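Local coordinates for protein glycosyl hydrolase 25 (Streptococcus pneumoniae, PDB 4FF5) that probably hydrolyses glycosidic bonds of the bacterial cell wall as a family 25 glycosyl hydrolase, and is a virulence factor that takes part in host-cell invasion, at residues 57-68 with 101-111; 145-153 with 258-266. All blocks are in the same frame, centred on the assembly; numbering follows the deposited sequence.

Contact 1. Residues 57-68 with 101-111. With EDO (1,2-ethanediol), chain C.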
loop_
_atom_site.group_PDB
_atom_site.type_symbol
_atom_site.label_atom_id
_atom_site.label_comp_id
_atom_site.label_asym_id
_atom_site.label_seq_id
_atom_site.Cartn_x
_atom_site.Cartn_y
_atom_site.Cartn_z
ATOM N N LEU A 57 4.707 -0.584 5.011
ATOM C CA LEU A 57 6.120 -0.468 5.316
ATOM C C LEU A 57 6.839 -0.030 4.067
ATOM O O LEU A 57 6.378 -0.298 2.944
ATOM C CB LEU A 57 6.699 -1.840 5.678
ATOM C CG LEU A 57 6.292 -2.543 6.939
ATOM C CD1 LEU A 57 6.754 -3.985 6.820
ATOM C CD2 LEU A 57 6.960 -1.869 8.132
ATOM N N SER A 58 7.976 0.615 4.280
ATOM C CA SER A 58 8.854 1.081 3.211
ATOM C C SER A 58 10.312 0.906 3.680
ATOM O O SER A 58 10.558 0.387 4.783
ATOM C CB SER A 58 8.583 2.569 2.905
ATOM O OG SER A 58 9.110 3.378 3.938
ATOM N N GLY A 59 11.253 1.393 2.874
ATOM C CA GLY A 59 12.669 1.408 3.229
ATOM C C GLY A 59 13.006 2.233 4.462
ATOM O O GLY A 59 14.085 2.067 5.027
ATOM N N TRP A 60 12.097 3.126 4.877
ATOM C CA TRP A 60 12.217 3.854 6.163
ATOM C C TRP A 60 12.082 2.997 7.398
ATOM O O TRP A 60 12.458 3.413 8.501
ATOM C CB TRP A 60 11.214 5.015 6.204
ATOM C CG TRP A 60 11.525 6.052 5.151
ATOM C CD1 TRP A 60 10.781 6.380 4.022
ATOM C CD2 TRP A 60 12.707 6.917 5.095
ATOM N NE1 TRP A 60 11.403 7.372 3.297
ATOM C CE2 TRP A 60 12.561 7.736 3.892
ATOM C CE3 TRP A 60 13.833 7.090 5.900
ATOM C CZ2 TRP A 60 13.520 8.674 3.521
ATOM C CZ3 TRP A 60 14.788 8.042 5.517
ATOM C CH2 TRP A 60 14.630 8.814 4.357
ATOM N N GLN A 61 11.515 1.803 7.237
ATOM C CA GLN A 61 11.501 0.795 8.284
ATOM C C GLN A 61 12.564 -0.266 7.977
ATOM O O GLN A 61 12.359 -1.116 7.120
ATOM C CB GLN A 61 10.114 0.157 8.389
ATOM C CG GLN A 61 9.047 1.089 8.934
ATOM C CD GLN A 61 8.634 2.169 7.948
ATOM O OE1 GLN A 61 8.331 1.888 6.794
ATOM N NE2 GLN A 61 8.635 3.419 8.401
ATOM N N ARG A 62 13.703 -0.199 8.670
ATOM C CA ARG A 62 14.842 -1.085 8.394
ATOM C C ARG A 62 14.571 -2.545 8.809
ATOM O O ARG A 62 14.266 -2.819 9.985
ATOM C CB ARG A 62 16.120 -0.543 9.055
ATOM C CG ARG A 62 16.352 0.936 8.762
ATOM C CD ARG A 62 17.473 1.515 9.608
ATOM N NE ARG A 62 18.775 1.307 8.987
ATOM N N PRO A 63 14.662 -3.487 7.840
ATOM C CA PRO A 63 14.455 -4.919 8.091
ATOM C C PRO A 63 15.267 -5.462 9.274
ATOM O O PRO A 63 14.757 -6.299 10.022
ATOM C CB PRO A 63 14.908 -5.557 6.778
ATOM C CG PRO A 63 14.504 -4.540 5.756
ATOM C CD PRO A 63 14.856 -3.222 6.399
ATOM N N GLU A 64 16.494 -4.964 9.455
ATOM C CA GLU A 64 17.350 -5.419 10.555
ATOM C C GLU A 64 16.811 -4.982 11.916
ATOM O O GLU A 64 17.227 -5.503 12.958
ATOM C CB GLU A 64 18.814 -4.976 10.362
ATOM C CG GLU A 64 19.123 -3.520 10.696
ATOM C CD GLU A 64 19.296 -2.647 9.467
ATOM O OE1 GLU A 64 19.617 -1.450 9.644
ATOM N N GLU A 65 15.882 -4.026 11.912
ATOM C CA GLU A 65 15.255 -3.590 13.159
ATOM C C GLU A 65 13.903 -4.262 13.382
ATOM O O GLU A 65 13.273 -4.079 14.431
ATOM C CB GLU A 65 15.165 -2.071 13.226
ATOM C CG GLU A 65 16.474 -1.393 13.588
ATOM C CD GLU A 65 16.505 0.072 13.215
ATOM O OE1 GLU A 65 15.434 0.703 13.153
ATOM O OE2 GLU A 65 17.608 0.603 12.972
ATOM N N ILE A 66 13.494 -5.093 12.424
ATOM C CA ILE A 66 12.226 -5.833 12.524
ATOM C C ILE A 66 12.405 -7.301 12.919
ATOM O O ILE A 66 13.072 -8.067 12.213
ATOM C CB ILE A 66 11.410 -5.782 11.210
ATOM C CG1 ILE A 66 11.101 -4.327 10.828
ATOM C CG2 ILE A 66 10.126 -6.597 11.357
ATOM C CD1 ILE A 66 10.675 -4.165 9.380
ATOM N N ASN A 67 11.782 -7.678 14.043
ATOM C CA ASN A 67 11.646 -9.069 14.415
ATOM C C ASN A 67 10.471 -9.648 13.624
ATOM O O ASN A 67 9.323 -9.569 14.062
ATOM C CB ASN A 67 11.464 -9.209 15.945
ATOM C CG ASN A 67 11.363 -10.650 16.396
ATOM O OD1 ASN A 67 11.235 -11.554 15.577
ATOM N ND2 ASN A 67 11.382 -10.870 17.715
ATOM N N TYR A 68 10.754 -10.220 12.454
ATOM C CA TYR A 68 9.652 -10.648 11.570
ATOM C C TYR A 68 8.800 -11.754 12.187
ATOM O O TYR A 68 7.584 -11.756 12.011
ATOM C CB TYR A 68 10.128 -11.048 10.181
ATOM C CG TYR A 68 10.591 -9.888 9.316
ATOM C CD1 TYR A 68 9.670 -9.086 8.613
ATOM C CD2 TYR A 68 11.958 -9.597 9.187
ATOM C CE1 TYR A 68 10.104 -8.032 7.805
ATOM C CE2 TYR A 68 12.400 -8.553 8.387
ATOM C CZ TYR A 68 11.469 -7.763 7.703
ATOM O OH TYR A 68 11.940 -6.734 6.916
ATOM N N ASP A 101 12.826 1.080 -4.010
ATOM C CA ASP A 101 12.912 1.041 -2.557
ATOM C C ASP A 101 14.061 0.113 -2.102
ATOM O O ASP A 101 14.268 -0.972 -2.670
ATOM C CB ASP A 101 11.560 0.593 -1.977
ATOM C CG ASP A 101 11.522 0.649 -0.455
ATOM O OD1 ASP A 101 12.075 -0.271 0.168
ATOM O OD2 ASP A 101 10.915 1.595 0.114
ATOM N N LYS A 102 14.798 0.541 -1.087
ATOM C CA LYS A 102 15.980 -0.220 -0.615
ATOM C C LYS A 102 15.681 -1.440 0.277
ATOM O O LYS A 102 16.581 -2.241 0.537
ATOM C CB LYS A 102 17.004 0.717 0.043
ATOM C CG LYS A 102 17.760 1.565 -0.970
ATOM C CD LYS A 102 18.773 2.475 -0.294
ATOM C CE LYS A 102 19.608 3.193 -1.334
ATOM N NZ LYS A 102 20.493 4.171 -0.655
ATOM N N ALA A 103 14.434 -1.598 0.734
ATOM C CA ALA A 103 14.093 -2.696 1.641
ATOM C C ALA A 103 13.052 -3.691 1.115
ATOM O O ALA A 103 12.843 -4.725 1.745
ATOM C CB ALA A 103 13.649 -2.156 3.005
ATOM N N TYR A 104 12.414 -3.403 -0.028
ATOM C CA TYR A 104 11.209 -4.160 -0.412
ATOM C C TYR A 104 11.405 -5.685 -0.517
ATOM O O TYR A 104 10.531 -6.443 -0.106
ATOM C CB TYR A 104 10.550 -3.586 -1.686
ATOM C CG TYR A 104 11.210 -4.029 -2.973
ATOM C CD1 TYR A 104 10.687 -5.078 -3.722
ATOM C CD2 TYR A 104 12.370 -3.405 -3.431
ATOM C CE1 TYR A 104 11.293 -5.495 -4.912
ATOM C CE2 TYR A 104 12.983 -3.814 -4.604
ATOM C CZ TYR A 104 12.454 -4.849 -5.339
ATOM O OH TYR A 104 13.092 -5.231 -6.504
ATOM N N LYS A 105 12.555 -6.134 -1.025
ATOM C CA LYS A 105 12.780 -7.583 -1.167
ATOM C C LYS A 105 12.747 -8.265 0.194
ATOM O O LYS A 105 12.136 -9.334 0.354
ATOM C CB LYS A 105 14.119 -7.878 -1.846
ATOM C CG LYS A 105 14.276 -7.348 -3.258
ATOM C CD LYS A 105 15.619 -7.806 -3.827
ATOM C CE LYS A 105 15.663 -7.591 -5.324
ATOM N NZ LYS A 105 17.030 -7.833 -5.876
ATOM N N SER A 106 13.400 -7.637 1.173
ATOM C CA SER A 106 13.371 -8.110 2.557
ATOM C C SER A 106 11.985 -8.140 3.186
ATOM O O SER A 106 11.567 -9.157 3.771
ATOM C CB SER A 106 14.290 -7.263 3.414
ATOM O OG SER A 106 15.645 -7.568 3.128
ATOM N N HIS A 107 11.264 -7.024 3.099
ATOM C CA HIS A 107 9.935 -6.971 3.684
ATOM C C HIS A 107 9.021 -7.992 3.051
ATOM O O HIS A 107 8.299 -8.686 3.764
ATOM C CB HIS A 107 9.318 -5.582 3.555
ATOM C CG HIS A 107 9.982 -4.524 4.401
ATOM N ND1 HIS A 107 10.560 -4.791 5.604
ATOM C CD2 HIS A 107 10.121 -3.151 4.190
ATOM C CE1 HIS A 107 11.043 -3.642 6.121
ATOM N NE2 HIS A 107 10.770 -2.641 5.250
ATOM N N ILE A 108 9.043 -8.103 1.722
ATOM C CA ILE A 108 8.152 -9.037 1.043
ATOM C C ILE A 108 8.509 -10.489 1.370
ATOM O O ILE A 108 7.650 -11.249 1.813
ATOM C CB ILE A 108 8.116 -8.828 -0.484
ATOM C CG1 ILE A 108 7.540 -7.442 -0.817
ATOM C CG2 ILE A 108 7.276 -9.902 -1.151
ATOM C CD1 ILE A 108 7.674 -7.029 -2.278
ATOM N N THR A 109 9.757 -10.869 1.133
ATOM C CA THR A 109 10.167 -12.272 1.376
ATOM C C THR A 109 10.015 -12.710 2.831
ATOM O O THR A 109 9.542 -13.830 3.086
ATOM C CB THR A 109 11.604 -12.573 0.905
ATOM O OG1 THR A 109 12.512 -11.733 1.605
ATOM C CG2 THR A 109 11.745 -12.303 -0.550
ATOM N N GLU A 110 10.426 -11.866 3.779
ATOM C CA GLU A 110 10.353 -12.249 5.192
ATOM C C GLU A 110 8.909 -12.445 5.687
ATOM O O GLU A 110 8.619 -13.297 6.536
ATOM C CB GLU A 110 11.118 -11.270 6.084
ATOM C CG GLU A 110 12.632 -11.218 5.823
ATOM C CD GLU A 110 13.454 -12.303 6.514
ATOM O OE1 GLU A 110 12.924 -13.336 6.963
ATOM O OE2 GLU A 110 14.680 -12.106 6.607
ATOM N N LEU A 111 7.994 -11.664 5.134
ATOM C CA LEU A 111 6.609 -11.753 5.530
ATOM C C LEU A 111 5.917 -12.899 4.817
ATOM O O LEU A 111 5.117 -13.636 5.426
ATOM C CB LEU A 111 5.919 -10.403 5.232
ATOM C CG LEU A 111 5.583 -9.377 6.330
ATOM C CD1 LEU A 111 6.184 -9.560 7.721
ATOM C CD2 LEU A 111 5.739 -7.938 5.834
HETATM C C1 EDO C . 22.699 6.602 -3.242
HETATM O O1 EDO C . 21.546 5.742 -3.194
HETATM C C2 EDO C . 23.202 6.884 -1.839
HETATM O O2 EDO C . 22.792 5.872 -0.896
#
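H107 reaches out from helix 104-112 into the loop 57-68 and is met there atom by atom. With CG anti to the carbonyl carbon (chi1 -69°), the imidazole leaves the helix toward the loop. CG and ND1 lie under L57 CD1, which sits over one ring face. CD2 is next to L57 CB. H107 CE1 touches I66 CD1 at 3.3 Å and also meets P63 CG; the side chains of I66 and P63 each cross that of H107 at about a right angle. Both ring nitrogens are bonded. H107 NE2 donates to S58 O at 3.1 Å. That oxygen lies in the ring plane, but NE2 stands well above the carbonyl plane of S58. Q61 N reaches the same oxygen from the opposite face, closing the type I turn 58-61. NE2 also makes a weak bond to Q61 O. H107 ND1 pairs with Y68 OH at 2.7 Å, and either may donate. These bonds fix the rotation of the imidazole.

The Y68 ring is clamped. E110 CB sits 3.4 Å above the centre of one face, a CH-pi contact, and I66 CG2 covers the other. L111 CD1 meets the ring edge. The Y68 side chain is thus a knob among S106, H107, E110 and L111.

At the other end, D101 OD2 uses its syn lone pair to accept from G59 N at 2.8 Å. D101 OD1 caps A103 N, and R81 forms a salt bridge with OD2. A103 CB packs on G59 CA and P63 CG.

The contact joins the loop between strand 54-57 and helix 68-73 to helix 104-112, on the outer layer of the TIM barrel. H107 and L111 also touch strand 77-84, and L57 touches strand 244-249.

Contact 2. Residues 145-153 with 258-266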
loop_
_atom_site.group_PDB
_atom_site.type_symbol
_atom_site.label_atom_id
_atom_site.label_comp_id
_atom_site.label_asym_id
_atom_site.label_seq_id
_atom_site.Cartn_x
_atom_site.Cartn_y
_atom_site.Cartn_z
ATOM N N PRO A 145 7.466 -10.463 -9.575
ATOM C CA PRO A 145 8.081 -11.746 -9.224
ATOM C C PRO A 145 7.594 -12.300 -7.892
ATOM O O PRO A 145 7.682 -13.505 -7.666
ATOM C CB PRO A 145 9.577 -11.410 -9.139
ATOM C CG PRO A 145 9.745 -10.251 -10.065
ATOM C CD PRO A 145 8.493 -9.446 -9.884
ATOM N N TYR A 146 7.084 -11.428 -7.022
ATOM C CA TYR A 146 6.645 -11.833 -5.680
ATOM C C TYR A 146 5.156 -12.178 -5.591
ATOM O O TYR A 146 4.673 -12.544 -4.529
ATOM C CB TYR A 146 7.027 -10.762 -4.646
ATOM C CG TYR A 146 8.510 -10.544 -4.574
ATOM C CD1 TYR A 146 9.313 -11.388 -3.804
ATOM C CD2 TYR A 146 9.133 -9.522 -5.304
ATOM C CE1 TYR A 146 10.678 -11.205 -3.747
ATOM C CE2 TYR A 146 10.512 -9.336 -5.242
ATOM C CZ TYR A 146 11.271 -10.190 -4.461
ATOM O OH TYR A 146 12.629 -10.036 -4.375
ATOM N N SER A 147 4.447 -12.083 -6.719
ATOM C CA SER A 147 3.005 -12.379 -6.776
ATOM C C SER A 147 2.254 -11.622 -5.686
ATOM O O SER A 147 1.548 -12.242 -4.872
ATOM C CB SER A 147 2.738 -13.885 -6.628
ATOM O OG SER A 147 3.311 -14.597 -7.709
ATOM N N PRO A 148 2.402 -10.278 -5.661
ATOM C CA PRO A 148 1.726 -9.529 -4.599
ATOM C C PRO A 148 0.200 -9.641 -4.712
ATOM O O PRO A 148 -0.337 -9.836 -5.812
ATOM C CB PRO A 148 2.207 -8.096 -4.821
ATOM C CG PRO A 148 2.552 -8.024 -6.269
ATOM C CD PRO A 148 3.078 -9.383 -6.624
ATOM N N SER A 149 -0.483 -9.533 -3.578
ATOM C CA SER A 149 -1.937 -9.675 -3.541
ATOM C C SER A 149 -2.688 -8.496 -4.178
ATOM O O SER A 149 -3.869 -8.621 -4.495
ATOM C CB SER A 149 -2.409 -9.877 -2.105
ATOM O OG SER A 149 -2.327 -8.652 -1.376
ATOM N N TYR A 150 -2.012 -7.352 -4.331
ATOM C CA TYR A 150 -2.630 -6.146 -4.849
ATOM C C TYR A 150 -1.526 -5.162 -5.220
ATOM O O TYR A 150 -0.449 -5.188 -4.633
ATOM C CB TYR A 150 -3.534 -5.517 -3.781
ATOM C CG TYR A 150 -4.946 -5.217 -4.243
ATOM C CD1 TYR A 150 -5.974 -6.143 -4.040
ATOM C CD2 TYR A 150 -5.256 -4.010 -4.879
ATOM C CE1 TYR A 150 -7.275 -5.878 -4.463
ATOM C CE2 TYR A 150 -6.554 -3.733 -5.300
ATOM C CZ TYR A 150 -7.559 -4.672 -5.082
ATOM O OH TYR A 150 -8.850 -4.416 -5.508
ATOM N N TYR A 151 -1.803 -4.294 -6.179
ATOM C CA TYR A 151 -0.891 -3.205 -6.499
ATOM C C TYR A 151 -1.589 -1.894 -6.165
ATOM O O TYR A 151 -2.713 -1.677 -6.600
ATOM C CB TYR A 151 -0.582 -3.217 -7.986
ATOM C CG TYR A 151 0.197 -4.409 -8.448
ATOM C CD1 TYR A 151 -0.442 -5.621 -8.772
ATOM C CD2 TYR A 151 1.575 -4.317 -8.619
ATOM C CE1 TYR A 151 0.305 -6.720 -9.223
ATOM C CE2 TYR A 151 2.321 -5.404 -9.067
ATOM C CZ TYR A 151 1.688 -6.596 -9.371
ATOM O OH TYR A 151 2.477 -7.651 -9.819
ATOM N N TRP A 152 -0.928 -1.033 -5.402
ATOM C CA TRP A 152 -1.530 0.243 -4.978
ATOM C C TRP A 152 -0.774 1.446 -5.492
ATOM O O TRP A 152 0.471 1.494 -5.434
ATOM C CB TRP A 152 -1.567 0.306 -3.448
ATOM C CG TRP A 152 -2.530 -0.666 -2.801
ATOM C CD1 TRP A 152 -2.252 -1.922 -2.282
ATOM C CD2 TRP A 152 -3.968 -0.474 -2.590
ATOM N NE1 TRP A 152 -3.381 -2.502 -1.764
ATOM C CE2 TRP A 152 -4.451 -1.690 -1.925
ATOM C CE3 TRP A 152 -4.878 0.551 -2.874
ATOM C CZ2 TRP A 152 -5.784 -1.850 -1.551
ATOM C CZ3 TRP A 152 -6.221 0.365 -2.515
ATOM C CH2 TRP A 152 -6.655 -0.798 -1.855
ATOM N N LEU A 153 -1.526 2.450 -5.955
ATOM C CA LEU A 153 -0.969 3.733 -6.368
ATOM C C LEU A 153 -1.140 4.702 -5.224
ATOM O O LEU A 153 -2.276 5.035 -4.866
ATOM C CB LEU A 153 -1.738 4.275 -7.595
ATOM C CG LEU A 153 -1.246 3.762 -8.966
ATOM C CD1 LEU A 153 -1.469 2.264 -9.125
ATOM C CD2 LEU A 153 -1.896 4.573 -10.084
ATOM N N THR A 258 -13.813 -8.377 2.363
ATOM C CA THR A 258 -12.929 -7.303 1.919
ATOM C C THR A 258 -11.459 -7.650 2.131
ATOM O O THR A 258 -10.614 -7.340 1.294
ATOM C CB THR A 258 -13.304 -5.961 2.580
ATOM O OG1 THR A 258 -14.688 -5.680 2.306
ATOM C CG2 THR A 258 -12.464 -4.809 2.003
ATOM N N PHE A 259 -11.152 -8.298 3.245
ATOM C CA PHE A 259 -9.807 -8.802 3.445
ATOM C C PHE A 259 -9.429 -9.805 2.344
ATOM O O PHE A 259 -8.323 -9.759 1.811
ATOM C CB PHE A 259 -9.645 -9.448 4.836
ATOM C CG PHE A 259 -8.233 -9.827 5.138
ATOM C CD1 PHE A 259 -7.373 -8.920 5.744
ATOM C CD2 PHE A 259 -7.742 -11.065 4.757
ATOM C CE1 PHE A 259 -6.045 -9.256 5.977
ATOM C CE2 PHE A 259 -6.429 -11.417 4.999
ATOM C CZ PHE A 259 -5.577 -10.505 5.604
ATOM N N ARG A 260 -10.338 -10.736 2.039
ATOM C CA ARG A 260 -10.119 -11.696 0.954
ATOM C C ARG A 260 -9.811 -10.961 -0.346
ATOM O O ARG A 260 -8.838 -11.269 -1.027
ATOM C CB ARG A 260 -11.337 -12.613 0.744
ATOM C CG ARG A 260 -11.148 -13.559 -0.439
ATOM C CD ARG A 260 -12.438 -14.273 -0.836
ATOM N N LYS A 261 -10.650 -9.988 -0.679
ATOM C CA LYS A 261 -10.452 -9.172 -1.862
ATOM C C LYS A 261 -9.030 -8.585 -1.942
ATOM O O LYS A 261 -8.371 -8.644 -2.986
ATOM C CB LYS A 261 -11.469 -8.041 -1.858
ATOM C CG LYS A 261 -11.303 -7.101 -3.026
ATOM C CD LYS A 261 -12.423 -6.086 -3.069
ATOM C CE LYS A 261 -12.030 -4.905 -3.921
ATOM N NZ LYS A 261 -13.063 -3.826 -3.843
ATOM N N LEU A 262 -8.572 -8.017 -0.832
ATOM C CA LEU A 262 -7.331 -7.223 -0.833
ATOM C C LEU A 262 -6.076 -8.051 -0.640
ATOM O O LEU A 262 -4.991 -7.649 -1.086
ATOM C CB LEU A 262 -7.385 -6.121 0.233
ATOM C CG LEU A 262 -8.534 -5.094 0.089
ATOM C CD1 LEU A 262 -8.360 -3.943 1.071
ATOM C CD2 LEU A 262 -8.635 -4.544 -1.321
ATOM N N PHE A 263 -6.222 -9.183 0.041
ATOM C CA PHE A 263 -5.059 -9.966 0.451
ATOM C C PHE A 263 -5.012 -11.415 -0.004
ATOM O O PHE A 263 -3.943 -12.013 -0.038
ATOM C CB PHE A 263 -4.885 -9.855 1.949
ATOM C CG PHE A 263 -4.353 -8.519 2.352
ATOM C CD1 PHE A 263 -3.007 -8.205 2.153
ATOM C CD2 PHE A 263 -5.201 -7.548 2.854
ATOM C CE1 PHE A 263 -2.514 -6.957 2.489
ATOM C CE2 PHE A 263 -4.714 -6.290 3.185
ATOM C CZ PHE A 263 -3.366 -5.996 3.007
ATOM N N LEU A 264 -6.154 -11.975 -0.362
ATOM C CA LEU A 264 -6.213 -13.411 -0.625
ATOM C C LEU A 264 -6.629 -13.757 -2.057
ATOM O O LEU A 264 -7.031 -14.887 -2.334
ATOM C CB LEU A 264 -7.092 -14.097 0.430
ATOM C CG LEU A 264 -6.702 -14.020 1.921
ATOM C CD1 LEU A 264 -7.714 -14.759 2.796
ATOM C CD2 LEU A 264 -5.291 -14.509 2.216
ATOM N N LYS A 265 -6.513 -12.794 -2.976
ATOM C CA LYS A 265 -6.842 -13.033 -4.395
ATOM C C LYS A 265 -5.807 -12.477 -5.399
ATOM O O LYS A 265 -6.152 -11.629 -6.223
ATOM C CB LYS A 265 -8.232 -12.480 -4.752
ATOM C CG LYS A 265 -9.371 -12.868 -3.818
ATOM C CD LYS A 265 -10.723 -13.030 -4.506
ATOM C CE LYS A 265 -10.816 -12.445 -5.909
ATOM N NZ LYS A 265 -12.140 -12.723 -6.526
ATOM N N PRO A 266 -4.542 -12.945 -5.344
ATOM C CA PRO A 266 -3.587 -12.457 -6.347
ATOM C C PRO A 266 -3.813 -13.128 -7.706
ATOM O O PRO A 266 -4.115 -12.443 -8.689
ATOM C CB PRO A 266 -2.239 -12.878 -5.778
ATOM C CG PRO A 266 -2.540 -14.108 -4.986
ATOM C CD PRO A 266 -3.937 -13.955 -4.452
HETATM O O HOH W 1 -5.905 -10.127 -3.168
HETATM O O HOH W 2 -3.877 -4.969 -0.353
#
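S149 and L262 make the direct hydrogen bond of this contact. S149 OG donates to L262 O at 2.9 Å, in the carbonyl plane and on a lone pair. A chi1 of 74° sets OG between the backbone N and the carbonyl carbon and turns it to the last turn of helix 255-263. S149 CB lies 3.3 Å from F263 O, and OG also touches F263 CD1.

Two waters extend the polar link. One donates to S149 O and K261 O and accepts from K265 N, so it ties the loop to the helix end and the tail beyond it. The other accepts from W152 NE1 at 2.9 Å and donates to L262 O. L262 O therefore takes two donors, the serine hydroxyl and this water. The same water sits over a face of the F263 ring, offset toward the rim.

The apolar part centres on L262 CD2. It lies over one face of the Y150 ring, a CH-pi contact. L262 CD2 also touches W152 CZ2 at 3.9 Å. K261 O meets the Y150 edge in the ring plane, 3.3 Å from Y150 CE1. K261 CE is beside Y150 OH, whose hydrogen bond goes to T202, while K261 NZ forms a salt bridge with D227. P266 CB rests on P148 O at 3.6 Å.

The contact packs helix 255-263 and the chain end across the barrel end where the strands start, against the loop before strand 151-155 and W152 within it. Strand 118-123 is a direct neighbour of 151-155. S203 of strand 203-207, two places along the sheet, touches Y150, W152, K261 and L262.

Both contacts are largely buried, but they lie at different places on the TIM barrel. In contact 1, helix 104-112 packs on the outside of the barrel wall and is tied to a loop by direct bonds, through a histidine, a tyrosine and a salt-bridged aspartate. In contact 2, helix 255-263 lies across the N-terminal end of the barrel, against the start of strand 151-155. It has one direct hydrogen bond, two bridging waters and a leucine on aromatic rings, and it runs out to the exposed chain end at P266. The two share no element but touch: Y146 of contact 2 packs on Y104, K105, I108 and T109 of contact 1.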